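Local coordinates for protein acetyl-CoA C-acetyltransferase (Syntrophomonas wolfei subsp. wolfei, PDB 7N7Z) that probably catalyses acetyl group transfer between two acetyl-CoA molecules to form acetoacetyl-CoA, or the reverse thiolytic cleavage, at residues Glu4-Gly12 / Ala102-Lys110. Residues are numbered along the deposited sequence; the frame is centred on the assembly and turned at random.
Sequences EINEVVVVG and ACQNIMLGK
Val8 lays both of its methyl groups over the last turn and a half of helix 94-107, covering the side of Ile106 and reaching Cys103 and Met107. This is the packing of a helix against the mixed sheet of the thiolase fold, at the point where the chain's N-terminus enters strand 8-20, a central strand between 254-264 and 277-285. The helix follows Cys92, the predicted acyl-thioester nucleophile, but the contact is at its C-terminal end, away from the predicted active site. With CG1 anti to its backbone N (chi1 -176°), Val8 straddles the helix surface. CG1 lies 3.8 Å from Cys103 SG. CG2 meets Ile106 CG2 at 3.7 Å, the two side chains crossing obliquely, and also touches Met107 CG. Val8 CG2 also sits 3.6 Å from Cys103 O, a carbonyl already engaged by the amide of Met107 in the helical hydrogen-bond pattern. The N-to-C directions of strand 8-12 and helix 102-107 make 126°, and beyond Val8 contact with the helix is lost, Val10 packing on Phe262 instead. Phe262 and Leu279, from the two flanking strands, extend the apolar layer around Cys103, and Leu279 also touches Met107. At the helix end, Leu108 packs on Leu108 of the second subunit. Ahead of the strand, side-chain contact thins out to Ile5, whose CG2 comes 4.3 Å from Leu108 CD2, and the backbone takes over at Met107 O. Ile5 CA makes a bent C-H...O contact with Met107 O, 3.3 Å from CA. The same oxygen, in the final turn where helical geometry gives way at Leu108, accepts a hydrogen bond from Asn6 N at 2.9 Å, nearly straight at 167° and directed onto a lone pair in the carbonyl plane.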
ATOM      1  N   GLU B   4      24.154   7.508  48.711  1.00 66.49           N
ATOM      2  CA  GLU B   4      22.783   7.985  48.555  1.00 66.00           C
ATOM      3  C   GLU B   4      22.599   8.602  47.170  1.00 64.96           C
ATOM      4  O   GLU B   4      23.564   8.789  46.429  1.00 65.14           O
ATOM      5  CB  GLU B   4      22.442   8.993  49.659  1.00 64.52           C
ATOM      6  CG  GLU B   4      20.948   9.256  49.866  1.00 65.64           C
ATOM      7  CD  GLU B   4      20.122   7.988  49.988  1.00 68.21           C
ATOM      8  OE1 GLU B   4      20.636   6.989  50.536  1.00 75.40           O
ATOM      9  OE2 GLU B   4      18.958   7.990  49.534  1.00 69.14           O
ATOM     10  N   ILE B   5      21.354   8.914  46.827  1.00 61.98           N
ATOM     11  CA  ILE B   5      21.009   9.358  45.481  1.00 58.02           C
ATOM     12  C   ILE B   5      21.385  10.823  45.297  1.00 53.95           C
ATOM     13  O   ILE B   5      21.395  11.616  46.245  1.00 54.36           O
ATOM     14  CB  ILE B   5      19.507   9.122  45.221  1.00 59.11           C
ATOM     15  CG1 ILE B   5      18.671  10.108  46.046  1.00 61.43           C
ATOM     16  CG2 ILE B   5      19.151   7.670  45.534  1.00 55.59           C
ATOM     17  CD1 ILE B   5      17.215   9.706  46.238  1.00 62.88           C
ATOM     18  N   ASN B   6      21.696  11.183  44.053  1.00 49.37           N
ATOM     19  CA  ASN B   6      22.080  12.543  43.714  1.00 48.99           C
ATOM     20  C   ASN B   6      20.851  13.424  43.505  1.00 47.42           C
ATOM     21  O   ASN B   6      19.751  12.949  43.209  1.00 48.19           O
ATOM     22  CB  ASN B   6      22.925  12.565  42.438  1.00 45.57           C
ATOM     23  CG  ASN B   6      24.224  11.803  42.580  1.00 47.17           C
ATOM     24  OD1 ASN B   6      24.447  10.801  41.899  1.00 45.41           O
ATOM     25  ND2 ASN B   6      25.098  12.281  43.455  1.00 42.77           N
ATOM     26  N   GLU B   7      21.058  14.731  43.659  1.00 46.14           N
ATOM     27  CA  GLU B   7      20.081  15.727  43.244  1.00 41.75           C
ATOM     28  C   GLU B   7      20.285  16.036  41.767  1.00 39.98           C
ATOM     29  O   GLU B   7      21.421  16.122  41.291  1.00 38.68           O
ATOM     30  CB  GLU B   7      20.216  17.007  44.070  1.00 43.83           C
ATOM     31  CG  GLU B   7      19.449  16.987  45.382  1.00 49.90           C
ATOM     32  CD  GLU B   7      19.855  18.114  46.312  1.00 50.79           C
ATOM     33  OE1 GLU B   7      18.959  18.813  46.829  1.00 52.12           O
ATOM     34  OE2 GLU B   7      21.071  18.303  46.526  1.00 49.77           O
ATOM     35  N   VAL B   8      19.181  16.198  41.043  1.00 38.28           N
ATOM     36  CA  VAL B   8      19.210  16.424  39.603  1.00 37.91           C
ATOM     37  C   VAL B   8      18.694  17.825  39.310  1.00 35.33           C
ATOM     38  O   VAL B   8      17.752  18.301  39.954  1.00 35.28           O
ATOM     39  CB  VAL B   8      18.379  15.365  38.853  1.00 38.11           C
ATOM     40  CG1 VAL B   8      18.499  15.563  37.350  1.00 34.03           C
ATOM     41  CG2 VAL B   8      18.826  13.964  39.255  1.00 38.41           C
ATOM     42  N   VAL B   9      19.317  18.482  38.331  1.00 34.03           N
ATOM     43  CA  VAL B   9      18.937  19.824  37.914  1.00 35.73           C
ATOM     44  C   VAL B   9      18.819  19.851  36.396  1.00 35.81           C
ATOM     45  O   VAL B   9      19.362  18.999  35.688  1.00 32.97           O
ATOM     46  CB  VAL B   9      19.944  20.895  38.389  1.00 34.54           C
ATOM     47  CG1 VAL B   9      19.979  20.958  39.909  1.00 36.64           C
ATOM     48  CG2 VAL B   9      21.335  20.615  37.828  1.00 37.58           C
ATOM     49  N   VAL B  10      18.096  20.853  35.901  1.00 32.23           N
ATOM     50  CA  VAL B  10      17.969  21.120  34.473  1.00 35.15           C
ATOM     51  C   VAL B  10      18.819  22.340  34.151  1.00 37.11           C
ATOM     52  O   VAL B  10      18.733  23.363  34.841  1.00 36.41           O
ATOM     53  CB  VAL B  10      16.504  21.349  34.064  1.00 36.35           C
ATOM     54  CG1 VAL B  10      16.378  21.387  32.546  1.00 35.27           C
ATOM     55  CG2 VAL B  10      15.613  20.272  34.659  1.00 35.59           C
ATOM     56  N   VAL B  11      19.633  22.234  33.105  1.00 34.97           N
ATOM     57  CA  VAL B  11      20.557  23.299  32.743  1.00 39.15           C
ATOM     58  C   VAL B  11      20.189  23.976  31.427  1.00 35.66           C
ATOM     59  O   VAL B  11      20.577  25.136  31.221  1.00 37.19           O
ATOM     60  CB  VAL B  11      22.008  22.774  32.685  1.00 38.82           C
ATOM     61  CG1 VAL B  11      22.981  23.900  32.384  1.00 39.92           C
ATOM     62  CG2 VAL B  11      22.375  22.100  33.998  1.00 42.39           C
ATOM     63  N   GLY B  12      19.464  23.307  30.544  1.00 34.35           N
ATOM     64  CA  GLY B  12      19.046  23.910  29.291  1.00 33.56           C
ATOM     65  C   GLY B  12      17.716  23.340  28.855  1.00 33.41           C
ATOM     66  O   GLY B  12      17.417  22.165  29.095  1.00 31.30           O
ATOM     67  N   ALA B 102      15.886   9.438  32.534  1.00 33.36           N
ATOM     68  CA  ALA B 102      17.176  10.120  32.559  1.00 34.84           C
ATOM     69  C   ALA B 102      17.521  10.598  33.963  1.00 35.53           C
ATOM     70  O   ALA B 102      18.657  10.428  34.422  1.00 32.31           O
ATOM     71  CB  ALA B 102      17.163  11.297  31.585  1.00 30.56           C
ATOM     72  N   CYS B 103      16.556  11.195  34.662  1.00 33.53           N
ATOM     73  CA  CYS B 103      16.837  11.739  35.986  1.00 35.11           C
ATOM     74  C   CYS B 103      17.192  10.633  36.973  1.00 38.04           C
ATOM     75  O   CYS B 103      18.121  10.783  37.774  1.00 35.71           O
ATOM     76  CB  CYS B 103      15.636  12.543  36.481  1.00 33.87           C
ATOM     77  SG  CYS B 103      15.422  14.137  35.636  1.00 38.84           S
ATOM     78  N   GLN B 104      16.468   9.513  36.927  1.00 36.03           N
ATOM     79  CA  GLN B 104      16.774   8.411  37.834  1.00 38.05           C
ATOM     80  C   GLN B 104      18.128   7.792  37.518  1.00 39.30           C
ATOM     81  O   GLN B 104      18.813   7.309  38.426  1.00 40.37           O
ATOM     82  CB  GLN B 104      15.667   7.359  37.775  1.00 40.62           C
ATOM     83  CG  GLN B 104      14.353   7.841  38.380  1.00 40.48           C
ATOM     84  CD  GLN B 104      13.263   6.781  38.403  1.00 42.22           C
ATOM     85  OE1 GLN B 104      12.285   6.909  39.139  1.00 40.89           O
ATOM     86  NE2 GLN B 104      13.420   5.736  37.593  1.00 42.26           N
ATOM     87  N   ASN B 105      18.535   7.799  36.246  1.00 36.62           N
ATOM     88  CA  ASN B 105      19.900   7.403  35.914  1.00 40.03           C
ATOM     89  C   ASN B 105      20.907   8.341  36.567  1.00 39.80           C
ATOM     90  O   ASN B 105      21.959   7.903  37.045  1.00 41.77           O
ATOM     91  CB  ASN B 105      20.088   7.387  34.397  1.00 36.73           C
ATOM     92  CG  ASN B 105      20.005   5.990  33.813  1.00 39.10           C
ATOM     93  OD1 ASN B 105      20.802   5.114  34.147  1.00 39.60           O
ATOM     94  ND2 ASN B 105      19.036   5.777  32.933  1.00 42.88           N
ATOM     95  N   ILE B 106      20.600   9.639  36.597  1.00 36.44           N
ATOM     96  CA  ILE B 106      21.488  10.594  37.251  1.00 38.35           C
ATOM     97  C   ILE B 106      21.415  10.435  38.765  1.00 39.99           C
ATOM     98  O   ILE B 106      22.426  10.558  39.465  1.00 40.60           O
ATOM     99  CB  ILE B 106      21.143  12.028  36.808  1.00 37.48           C
ATOM    100  CG1 ILE B 106      21.374  12.180  35.301  1.00 34.54           C
ATOM    101  CG2 ILE B 106      21.969  13.047  37.589  1.00 37.19           C
ATOM    102  CD1 ILE B 106      21.096  13.571  34.764  1.00 37.68           C
ATOM    103  N   MET B 107      20.220  10.159  39.294  1.00 37.52           N
ATOM    104  CA  MET B 107      20.081   9.951  40.730  1.00 41.47           C
ATOM    105  C   MET B 107      20.998   8.837  41.219  1.00 44.24           C
ATOM    106  O   MET B 107      21.587   8.935  42.302  1.00 44.19           O
ATOM    107  CB  MET B 107      18.630   9.618  41.073  1.00 41.69           C
ATOM    108  CG  MET B 107      17.699  10.814  41.137  1.00 40.70           C
ATOM    109  SD  MET B 107      16.000  10.307  41.474  1.00 45.38           S
ATOM    110  CE  MET B 107      15.084  11.590  40.626  1.00 39.74           C
ATOM    111  N   LEU B 108      21.132   7.770  40.433  1.00 42.43           N
ATOM    112  CA  LEU B 108      21.852   6.574  40.843  1.00 41.78           C
ATOM    113  C   LEU B 108      23.317   6.583  40.422  1.00 43.38           C
ATOM    114  O   LEU B 108      24.002   5.568  40.589  1.00 45.01           O
ATOM    115  CB  LEU B 108      21.158   5.332  40.273  1.00 45.17           C
ATOM    116  CG  LEU B 108      19.733   5.092  40.777  1.00 43.67           C
ATOM    117  CD1 LEU B 108      19.091   3.916  40.058  1.00 48.40           C
ATOM    118  CD2 LEU B 108      19.730   4.869  42.281  1.00 45.36           C
ATOM    119  N   GLY B 109      23.814   7.696  39.889  1.00 42.08           N
ATOM    120  CA  GLY B 109      25.196   7.786  39.474  1.00 41.61           C
ATOM    121  C   GLY B 109      25.520   7.106  38.162  1.00 43.61           C
ATOM    122  O   GLY B 109      26.697   7.073  37.777  1.00 41.29           O
ATOM    123  N   LYS B 110      24.522   6.562  37.462  1.00 44.44           N
ATOM    124  CA  LYS B 110      24.788   5.892  36.193  1.00 44.51           C
ATOM    125  C   LYS B 110      25.218   6.881  35.118  1.00 43.74           C
ATOM    126  O   LYS B 110      25.969   6.518  34.206  1.00 44.28           O
ATOM    127  CB  LYS B 110      23.549   5.120  35.738  1.00 45.02           C
ATOM    128  CG  LYS B 110      23.064   4.081  36.739  1.00 46.10           C
ATOM    129  CD  LYS B 110      23.847   2.777  36.630  1.00 51.45           C
ATOM    130  CE  LYS B 110      23.023   1.584  37.097  1.00 52.69           C
ATOM    131  NZ  LYS B 110      21.771   1.405  36.303  1.00 50.39           N
TER